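Local coordinates for UPF0434 family protein (Haloferax volcanii, PDB 6F5Z) that forms a complex with the putative methyltransferase Hvo_0019 and, as a Trm112-type subunit, probably activates partner methyltransferases, at residues S4-L9 and G33-T38. Residues are numbered along the deposited sequence; the frame is centred on the assembly and turned at random.
Sequences SLMDIL and GRLIGT
Leu35 of strand 33-37 meets Leu9 and Met6 of segment 4-9 with its two methyls, one residue each. Its CB leaves the strand toward the turn, and CG follows anti to the carbonyl carbon, beside the backbone N (chi1 -75°); neither comes within 4.5 Å of the other segment, which leaves the contact to the methyls. Branch CD1 ends 4.1 Å from Leu9 CD1, the closest approach of the two segments; the contact is methyl to methyl, and the side chains cross at about a right angle. Branch CD2 lies 4.4 Å from Met6 SD, a looser contact along the flank of a chain extended from CA out to CE (chi2 and chi3 both 180°). Leu9 N donates to Met6 O (3.1 Å), an i+3 to i turn bond consistent with both side chains facing the strand. The segments bury 98 Å², half of it on Leu35, and their nearest CA atoms, those of Leu9 and Leu35, are 9.3 Å apart; such spacing indicates side-chain packing over a sheet face rather than strand pairing. Leu18, Leu20 and Ile46 of the adjoining strands extend the apolar patch, while Leu9 also packs on Phe99 of the neighbouring methyltransferase chain. The arrangement is that of a small hydrophobic core in the Trm112-like fold, an N-terminal turn laid over an antiparallel sheet, here beside the holoenzyme interface.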
loop_
_atom_site.group_PDB
_atom_site.type_symbol
_atom_site.label_atom_id
_atom_site.label_comp_id
_atom_site.label_asym_id
_atom_site.label_seq_id
_atom_site.Cartn_x
_atom_site.Cartn_y
_atom_site.Cartn_z
ATOM N N SER C 4 -28.640 11.390 7.823
ATOM C CA SER C 4 -28.007 11.247 6.499
ATOM C C SER C 4 -26.903 10.160 6.455
ATOM O O SER C 4 -26.580 9.686 5.366
ATOM C CB SER C 4 -27.439 12.584 6.010
ATOM O OG SER C 4 -26.419 12.993 6.898
ATOM N N LEU C 5 -26.296 9.788 7.600
ATOM C CA LEU C 5 -25.268 8.736 7.640
ATOM C C LEU C 5 -25.901 7.361 7.753
ATOM O O LEU C 5 -25.236 6.354 7.532
ATOM C CB LEU C 5 -24.319 8.939 8.838
ATOM C CG LEU C 5 -23.077 9.835 8.624
ATOM C CD1 LEU C 5 -23.420 11.166 7.982
ATOM C CD2 LEU C 5 -22.395 10.090 9.939
ATOM N N MET C 6 -27.201 7.289 8.086
ATOM C CA MET C 6 -27.853 5.991 8.281
ATOM C C MET C 6 -28.257 5.287 7.019
ATOM O O MET C 6 -28.670 4.132 7.081
ATOM C CB MET C 6 -29.074 6.174 9.182
ATOM C CG MET C 6 -28.700 6.732 10.513
ATOM S SD MET C 6 -30.189 6.933 11.525
ATOM C CE MET C 6 -29.482 7.572 12.971
ATOM N N ASP C 7 -28.094 5.955 5.859
ATOM C CA ASP C 7 -28.480 5.394 4.577
ATOM C C ASP C 7 -27.748 4.109 4.255
ATOM O O ASP C 7 -28.305 3.292 3.511
ATOM C CB ASP C 7 -28.351 6.424 3.446
ATOM C CG ASP C 7 -26.938 6.910 3.135
ATOM O OD1 ASP C 7 -26.075 6.830 4.022
ATOM O OD2 ASP C 7 -26.699 7.353 1.988
ATOM N N ILE C 8 -26.541 3.901 4.828
ATOM C CA ILE C 8 -25.784 2.687 4.527
ATOM C C ILE C 8 -25.815 1.670 5.646
ATOM O O ILE C 8 -25.116 0.657 5.565
ATOM C CB ILE C 8 -24.340 3.002 4.089
ATOM C CG1 ILE C 8 -23.538 3.644 5.237
ATOM C CG2 ILE C 8 -24.350 3.836 2.795
ATOM C CD1 ILE C 8 -21.998 3.646 5.011
ATOM N N LEU C 9 -26.579 1.934 6.713
ATOM C CA LEU C 9 -26.678 0.962 7.784
ATOM C C LEU C 9 -27.679 -0.127 7.431
ATOM O O LEU C 9 -28.641 0.128 6.706
ATOM C CB LEU C 9 -27.114 1.635 9.090
ATOM C CG LEU C 9 -26.156 2.697 9.663
ATOM C CD1 LEU C 9 -26.745 3.297 10.947
ATOM C CD2 LEU C 9 -24.754 2.097 9.971
ATOM N N GLY C 33 -33.955 7.202 19.724
ATOM C CA GLY C 33 -34.778 6.523 18.748
ATOM C C GLY C 33 -34.352 5.082 18.636
ATOM O O GLY C 33 -33.745 4.541 19.564
ATOM N N ARG C 34 -34.708 4.468 17.521
ATOM C CA ARG C 34 -34.325 3.087 17.326
ATOM C C ARG C 34 -34.339 2.760 15.846
ATOM O O ARG C 34 -35.028 3.410 15.062
ATOM C CB ARG C 34 -35.236 2.127 18.121
ATOM C CG ARG C 34 -36.691 2.198 17.698
ATOM C CD ARG C 34 -37.675 1.790 18.819
ATOM N NE ARG C 34 -37.394 2.555 20.029
ATOM C CZ ARG C 34 -37.777 3.821 20.229
ATOM N NH1 ARG C 34 -38.583 4.426 19.362
ATOM N NH2 ARG C 34 -37.382 4.473 21.310
ATOM N N LEU C 35 -33.581 1.728 15.484
ATOM C CA LEU C 35 -33.509 1.188 14.144
ATOM C C LEU C 35 -34.110 -0.207 14.240
ATOM O O LEU C 35 -33.669 -0.997 15.078
ATOM C CB LEU C 35 -32.020 1.120 13.708
ATOM C CG LEU C 35 -31.471 2.496 13.353
ATOM C CD1 LEU C 35 -29.918 2.507 13.388
ATOM C CD2 LEU C 35 -31.947 2.947 11.967
ATOM N N ILE C 36 -35.151 -0.480 13.464
ATOM C CA ILE C 36 -35.861 -1.750 13.571
ATOM C C ILE C 36 -35.690 -2.584 12.332
ATOM O O ILE C 36 -35.931 -2.102 11.233
ATOM C CB ILE C 36 -37.361 -1.484 13.864
ATOM C CG1 ILE C 36 -37.544 -0.627 15.136
ATOM C CG2 ILE C 36 -38.119 -2.829 13.999
ATOM C CD1 ILE C 36 -38.963 -0.135 15.390
ATOM N N GLY C 37 -35.251 -3.831 12.519
ATOM C CA GLY C 37 -35.085 -4.746 11.406
ATOM C C GLY C 37 -36.414 -5.015 10.713
ATOM O O GLY C 37 -37.337 -5.516 11.356
ATOM N N THR C 38 -36.518 -4.676 9.424
ATOM C CA THR C 38 -37.755 -4.872 8.631
ATOM C C THR C 38 -38.074 -6.356 8.401
ATOM O O THR C 38 -39.206 -6.670 7.984
ATOM C CB THR C 38 -37.654 -4.140 7.287
ATOM O OG1 THR C 38 -36.535 -4.648 6.581
ATOM C CG2 THR C 38 -37.580 -2.583 7.440
#